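Long-range contact in MazG-related protein (Thermotoga maritima, PDB 2YXH), which is of unproven function but binds magnesium and probably hydrolyses nucleoside triphosphates to monophosphates and pyrophosphate: residues 88-96 with 105-113. The protein carries 1 engineered substitution. Sequence-based numbering, arbitrary orientation.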
ATOM      1  N   SER A  88      16.475   5.674  -3.876  1.00 35.33           N
ATOM      2  CA  SER A  88      17.863   5.684  -3.401  1.00 36.51           C
ATOM      3  C   SER A  88      18.662   6.583  -4.266  1.00 37.64           C
ATOM      4  O   SER A  88      19.561   7.310  -3.835  1.00 36.98           O
ATOM      5  CB  SER A  88      18.522   4.273  -3.401  1.00 37.06           C
ATOM      6  OG  SER A  88      17.597   3.316  -2.903  1.00 36.72           O
ATOM      7  N   HIS A  89      18.318   6.545  -5.532  1.00 38.43           N
ATOM      8  CA  HIS A  89      18.956   7.421  -6.401  1.00 38.37           C
ATOM      9  C   HIS A  89      18.564   8.883  -6.142  1.00 39.03           C
ATOM     10  O   HIS A  89      19.483   9.705  -5.975  1.00 40.15           O
ATOM     11  CB  HIS A  89      18.732   7.013  -7.817  1.00 37.96           C
ATOM     12  CG  HIS A  89      19.418   7.922  -8.766  1.00 42.00           C
ATOM     13  ND1 HIS A  89      20.805   7.979  -8.871  1.00 42.43           N
ATOM     14  CD2 HIS A  89      18.921   8.853  -9.604  1.00 34.97           C
ATOM     15  CE1 HIS A  89      21.114   8.910  -9.754  1.00 41.75           C
ATOM     16  NE2 HIS A  89      19.993   9.440 -10.220  1.00 32.62           N
ATOM     17  N   ARG A  90      17.259   9.226  -6.163  1.00 37.30           N
ATOM     18  CA  ARG A  90      16.790  10.566  -5.832  1.00 36.67           C
ATOM     19  C   ARG A  90      17.124  11.200  -4.473  1.00 36.92           C
ATOM     20  O   ARG A  90      17.317  12.439  -4.354  1.00 37.60           O
ATOM     21  CB  ARG A  90      15.293  10.744  -6.102  1.00 37.42           C
ATOM     22  CG  ARG A  90      14.931  10.431  -7.534  1.00 38.72           C
ATOM     23  CD  ARG A  90      13.459  10.514  -7.824  1.00 45.11           C
ATOM     24  NE  ARG A  90      13.193  10.370  -9.270  1.00 48.17           N
ATOM     25  CZ  ARG A  90      12.002  10.530  -9.867  1.00 48.94           C
ATOM     26  NH1 ARG A  90      10.920  10.847  -9.179  1.00 45.46           N
ATOM     27  NH2 ARG A  90      11.911  10.383 -11.185  1.00 47.74           N
ATOM     28  N   LYS A  91      17.202  10.387  -3.442  1.00 36.87           N
ATOM     29  CA  LYS A  91      17.295  10.938  -2.109  1.00 36.78           C
ATOM     30  C   LYS A  91      18.493  10.307  -1.546  1.00 35.84           C
ATOM     31  O   LYS A  91      18.385   9.515  -0.661  1.00 35.50           O
ATOM     32  CB  LYS A  91      16.042  10.583  -1.295  1.00 36.14           C
ATOM     33  CG  LYS A  91      14.729  11.197  -1.866  1.00 38.50           C
ATOM     34  CD  LYS A  91      13.516  10.740  -1.026  1.00 41.53           C
ATOM     35  CE  LYS A  91      12.724  11.902  -0.376  1.00 48.28           C
ATOM     36  NZ  LYS A  91      12.083  11.498   0.966  1.00 46.72           N
ATOM     37  N   PRO A  92      19.692  10.613  -2.096  1.00 36.51           N
ATOM     38  CA  PRO A  92      20.881   9.834  -1.586  1.00 35.98           C
ATOM     39  C   PRO A  92      21.226  10.085  -0.156  1.00 36.88           C
ATOM     40  O   PRO A  92      21.951   9.285   0.482  1.00 34.36           O
ATOM     41  CB  PRO A  92      22.071  10.389  -2.431  1.00 37.68           C
ATOM     42  CG  PRO A  92      21.543  11.694  -2.974  1.00 32.73           C
ATOM     43  CD  PRO A  92      20.043  11.548  -3.178  1.00 35.20           C
ATOM     44  N   TRP A  93      20.805  11.262   0.319  1.00 36.94           N
ATOM     45  CA  TRP A  93      21.035  11.610   1.763  1.00 37.71           C
ATOM     46  C   TRP A  93      20.478  10.581   2.785  1.00 37.21           C
ATOM     47  O   TRP A  93      20.877  10.605   3.928  1.00 38.52           O
ATOM     48  CB  TRP A  93      20.494  12.973   2.089  1.00 35.42           C
ATOM     49  CG  TRP A  93      19.000  13.140   1.818  1.00 36.12           C
ATOM     50  CD1 TRP A  93      17.925  12.909   2.706  1.00 35.75           C
ATOM     51  CD2 TRP A  93      18.404  13.635   0.601  1.00 34.56           C
ATOM     52  NE1 TRP A  93      16.699  13.229   2.081  1.00 30.59           N
ATOM     53  CE2 TRP A  93      16.971  13.642   0.789  1.00 31.70           C
ATOM     54  CE3 TRP A  93      18.926  14.043  -0.645  1.00 32.96           C
ATOM     55  CZ2 TRP A  93      16.110  14.071  -0.210  1.00 32.91           C
ATOM     56  CZ3 TRP A  93      18.016  14.478  -1.657  1.00 28.53           C
ATOM     57  CH2 TRP A  93      16.657  14.479  -1.424  1.00 33.77           C
ATOM     58  N   LEU A  94      19.592   9.676   2.334  1.00 36.56           N
ATOM     59  CA  LEU A  94      19.018   8.621   3.181  1.00 37.17           C
ATOM     60  C   LEU A  94      20.101   7.688   3.668  1.00 38.59           C
ATOM     61  O   LEU A  94      19.958   6.955   4.662  1.00 40.18           O
ATOM     62  CB  LEU A  94      17.942   7.841   2.399  1.00 35.75           C
ATOM     63  CG  LEU A  94      16.710   8.644   1.966  1.00 33.49           C
ATOM     64  CD1 LEU A  94      15.699   7.743   1.269  1.00 34.51           C
ATOM     65  CD2 LEU A  94      16.113   9.222   3.232  1.00 37.49           C
ATOM     66  N   PHE A  95      21.216   7.697   2.961  1.00 41.44           N
ATOM     67  CA  PHE A  95      22.306   6.749   3.254  1.00 42.55           C
ATOM     68  C   PHE A  95      23.534   7.477   3.738  1.00 44.34           C
ATOM     69  O   PHE A  95      24.624   6.925   3.668  1.00 46.25           O
ATOM     70  CB  PHE A  95      22.600   5.964   1.984  1.00 42.47           C
ATOM     71  CG  PHE A  95      21.405   5.229   1.475  1.00 43.26           C
ATOM     72  CD1 PHE A  95      21.054   3.975   2.013  1.00 45.06           C
ATOM     73  CD2 PHE A  95      20.572   5.808   0.519  1.00 43.87           C
ATOM     74  CE1 PHE A  95      19.924   3.283   1.594  1.00 42.08           C
ATOM     75  CE2 PHE A  95      19.436   5.117   0.091  1.00 42.79           C
ATOM     76  CZ  PHE A  95      19.117   3.850   0.637  1.00 43.81           C
ATOM     77  N   TRP A  96      23.362   8.722   4.190  1.00 45.98           N
ATOM     78  CA  TRP A  96      24.443   9.583   4.640  1.00 47.48           C
ATOM     79  C   TRP A  96      24.251   9.899   6.128  1.00 49.41           C
ATOM     80  O   TRP A  96      23.151  10.330   6.529  1.00 48.77           O
ATOM     81  CB  TRP A  96      24.412  10.913   3.898  1.00 43.69           C
ATOM     82  CG  TRP A  96      24.734  10.924   2.421  1.00 42.34           C
ATOM     83  CD1 TRP A  96      25.271   9.903   1.661  1.00 38.95           C
ATOM     84  CD2 TRP A  96      24.574  12.037   1.534  1.00 35.47           C
ATOM     85  NE1 TRP A  96      25.405  10.323   0.368  1.00 38.30           N
ATOM     86  CE2 TRP A  96      24.984  11.621   0.265  1.00 34.62           C
ATOM     87  CE3 TRP A  96      24.048  13.334   1.686  1.00 37.61           C
ATOM     88  CZ2 TRP A  96      24.940  12.459  -0.847  1.00 38.69           C
ATOM     89  CZ3 TRP A  96      24.008  14.179   0.583  1.00 37.42           C
ATOM     90  CH2 TRP A  96      24.424  13.726  -0.680  1.00 39.58           C
ATOM     91  N   ALA A 105      18.841  19.117   0.366  1.00 38.78           N
ATOM     92  CA  ALA A 105      18.036  17.985  -0.124  1.00 38.73           C
ATOM     93  C   ALA A 105      17.308  18.327  -1.399  1.00 39.89           C
ATOM     94  O   ALA A 105      17.357  17.552  -2.391  1.00 41.31           O
ATOM     95  CB  ALA A 105      17.002  17.531   0.955  1.00 38.84           C
ATOM     96  N   GLU A 106      16.638  19.478  -1.438  1.00 38.81           N
ATOM     97  CA  GLU A 106      15.949  19.746  -2.686  1.00 40.62           C
ATOM     98  C   GLU A 106      16.889  19.973  -3.884  1.00 38.99           C
ATOM     99  O   GLU A 106      16.595  19.514  -4.985  1.00 39.27           O
ATOM    100  CB  GLU A 106      15.001  20.890  -2.580  1.00 40.02           C
ATOM    101  CG  GLU A 106      15.575  22.147  -2.058  1.00 49.78           C
ATOM    102  CD  GLU A 106      14.528  23.294  -2.016  1.00 60.56           C
ATOM    103  OE1 GLU A 106      14.020  23.658  -3.146  1.00 63.28           O
ATOM    104  OE2 GLU A 106      14.228  23.796  -0.874  1.00 61.66           O
ATOM    105  N   LYS A 107      17.990  20.689  -3.672  1.00 37.22           N
ATOM    106  CA  LYS A 107      18.906  21.021  -4.760  1.00 34.90           C
ATOM    107  C   LYS A 107      19.369  19.703  -5.318  1.00 35.32           C
ATOM    108  O   LYS A 107      19.375  19.515  -6.540  1.00 35.80           O
ATOM    109  CB  LYS A 107      20.087  21.809  -4.213  1.00 36.34           C
ATOM    110  CG  LYS A 107      19.796  23.245  -3.972  1.00 35.21           C
ATOM    111  CD  LYS A 107      21.064  24.033  -4.027  1.00 39.16           C
ATOM    112  CE  LYS A 107      21.020  25.168  -2.994  1.00 47.00           C
ATOM    113  NZ  LYS A 107      22.384  25.868  -2.820  1.00 51.25           N
ATOM    114  N   ILE A 108      19.689  18.738  -4.439  1.00 32.98           N
ATOM    115  CA  ILE A 108      20.040  17.434  -4.941  1.00 33.25           C
ATOM    116  C   ILE A 108      18.899  16.832  -5.753  1.00 35.33           C
ATOM    117  O   ILE A 108      19.052  16.390  -6.897  1.00 33.49           O
ATOM    118  CB  ILE A 108      20.402  16.505  -3.819  1.00 34.04           C
ATOM    119  CG1 ILE A 108      21.610  17.090  -3.049  1.00 30.99           C
ATOM    120  CG2 ILE A 108      20.600  15.079  -4.391  1.00 35.20           C
ATOM    121  CD1 ILE A 108      22.405  16.086  -2.115  1.00 32.22           C
ATOM    122  N   TRP A 109      17.714  16.919  -5.187  1.00 37.22           N
ATOM    123  CA  TRP A 109      16.638  16.193  -5.733  1.00 40.83           C
ATOM    124  C   TRP A 109      16.257  16.772  -7.108  1.00 41.10           C
ATOM    125  O   TRP A 109      15.929  16.025  -8.055  1.00 41.10           O
ATOM    126  CB  TRP A 109      15.481  16.201  -4.744  1.00 42.88           C
ATOM    127  CG  TRP A 109      14.333  15.465  -5.220  1.00 45.66           C
ATOM    128  CD1 TRP A 109      14.084  14.136  -5.072  1.00 47.40           C
ATOM    129  CD2 TRP A 109      13.240  16.002  -5.981  1.00 49.54           C
ATOM    130  NE1 TRP A 109      12.885  13.809  -5.646  1.00 48.82           N
ATOM    131  CE2 TRP A 109      12.336  14.933  -6.208  1.00 50.31           C
ATOM    132  CE3 TRP A 109      12.903  17.310  -6.425  1.00 53.69           C
ATOM    133  CZ2 TRP A 109      11.106  15.112  -6.894  1.00 54.88           C
ATOM    134  CZ3 TRP A 109      11.652  17.517  -7.118  1.00 51.56           C
ATOM    135  CH2 TRP A 109      10.774  16.413  -7.347  1.00 51.88           C
ATOM    136  N   LYS A 110      16.325  18.085  -7.215  1.00 41.23           N
ATOM    137  CA  LYS A 110      16.018  18.731  -8.451  1.00 42.52           C
ATOM    138  C   LYS A 110      16.928  18.086  -9.549  1.00 43.25           C
ATOM    139  O   LYS A 110      16.474  17.851 -10.668  1.00 43.07           O
ATOM    140  CB  LYS A 110      16.258  20.223  -8.274  1.00 42.56           C
ATOM    141  CG  LYS A 110      16.174  20.993  -9.568  1.00 45.17           C
ATOM    142  CD  LYS A 110      15.752  22.419  -9.345  1.00 52.40           C
ATOM    143  CE  LYS A 110      15.233  22.986 -10.678  1.00 56.81           C
ATOM    144  NZ  LYS A 110      16.258  23.246 -11.774  1.00 58.84           N
ATOM    145  N   GLU A 111      18.171  17.712  -9.210  1.00 42.24           N
ATOM    146  CA  GLU A 111      19.116  17.288 -10.233  1.00 43.07           C
ATOM    147  C   GLU A 111      18.952  15.821 -10.533  1.00 44.90           C
ATOM    148  O   GLU A 111      19.021  15.427 -11.679  1.00 46.28           O
ATOM    149  CB  GLU A 111      20.572  17.524  -9.792  1.00 43.50           C
ATOM    150  CG  GLU A 111      20.960  19.015  -9.578  1.00 42.19           C
ATOM    151  CD  GLU A 111      20.595  19.900 -10.739  1.00 43.82           C
ATOM    152  OE1 GLU A 111      20.862  19.530 -11.909  1.00 42.55           O
ATOM    153  OE2 GLU A 111      20.022  20.975 -10.468  1.00 44.56           O
ATOM    154  N   ARG A 112      18.854  14.999  -9.483  1.00 43.71           N
ATOM    155  CA  ARG A 112      18.503  13.590  -9.644  1.00 43.66           C
ATOM    156  C   ARG A 112      17.258  13.377 -10.549  1.00 45.30           C
ATOM    157  O   ARG A 112      17.206  12.508 -11.438  1.00 44.02           O
ATOM    158  CB  ARG A 112      18.283  12.961  -8.276  1.00 42.19           C
ATOM    159  CG  ARG A 112      19.474  13.156  -7.328  1.00 37.99           C
ATOM    160  CD  ARG A 112      20.762  12.496  -7.868  1.00 32.47           C
ATOM    161  NE  ARG A 112      21.939  12.641  -6.985  1.00 29.09           N
ATOM    162  CZ  ARG A 112      22.610  11.623  -6.438  1.00 29.93           C
ATOM    163  NH1 ARG A 112      22.158  10.407  -6.546  1.00 26.28           N
ATOM    164  NH2 ARG A 112      23.704  11.845  -5.765  1.00 21.77           N
ATOM    165  N   LYS A 113      16.259  14.221 -10.371  1.00 47.77           N
ATOM    166  CA  LYS A 113      15.028  13.944 -11.077  1.00 50.28           C
ATOM    167  C   LYS A 113      15.268  13.647 -12.532  1.00 50.39           C
ATOM    168  O   LYS A 113      14.645  12.761 -13.066  1.00 51.48           O
ATOM    169  CB  LYS A 113      13.976  15.015 -10.835  1.00 51.64           C
ATOM    170  CG  LYS A 113      12.988  14.557  -9.760  1.00 54.94           C
ATOM    171  CD  LYS A 113      11.741  15.413  -9.807  1.00 63.06           C
ATOM    172  CE  LYS A 113      10.726  15.049 -10.929  1.00 68.60           C
ATOM    173  NZ  LYS A 113       9.923  16.316 -11.300  1.00 71.64           N
TER
HETATM  174  O   HOH W   1      10.888  12.071  -6.557  1.00 54.29           O
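Trp-93 lays one face of its indole against Ala-105: the methyl CB sits 3.8 Å from the centroid of the six-membered ring and 11° off its normal, a CH-pi contact. The opposite face rests on CA of Lys-91, holding the ring between helix 102-113 and the chain just after helix 76-90. Its rim meets CB of Ile-108 and of Trp-109 near the ring plane, with CZ3 3.8 Å from Ile-108 CB. Chi1 of 58° sets CG between the backbone N and the carbonyl carbon, which turns the six-membered ring toward helix 102-113. Ile-108 divides its branches: CG2 lies 3.8 Å from Pro-92 CD, while CD1 reaches the edge of the Trp-96 indole.

Arg-112 bends at chi2 and runs back across the end of helix 76-90. Pro-92 CG lies over one face of its guanidinium, toward the rim, 3.5 Å from Arg-112 NH2. NH1 donates to His-89 O at 2.8 Å, but the N-H...O angle of 121° makes this weak; CD of the same side chain lies over the His-89 ring. Next to His-89, Arg-90 runs extended past Trp-109, its guanidinium almost perpendicular to the indole and with Lys-113 CG over one face. A water accepts from Arg-90 NH1 (2.9 Å) and from Trp-109 NE1 (2.8 Å), the latter in the indole plane. Arg-90 O is buried without a partner.

Helix 102-113 packs against the last turn of helix 76-90 and the 3-10 turn 92-94, with an apolar patch beside a polar one, away from the magnesium sites at Glu-34. Ile-100 of the connecting loop touches Trp-93 and Ala-105; Cys-16 of the second subunit packs on Lys-91 and Trp-93, so residues 88-96 take part in the subunit interface.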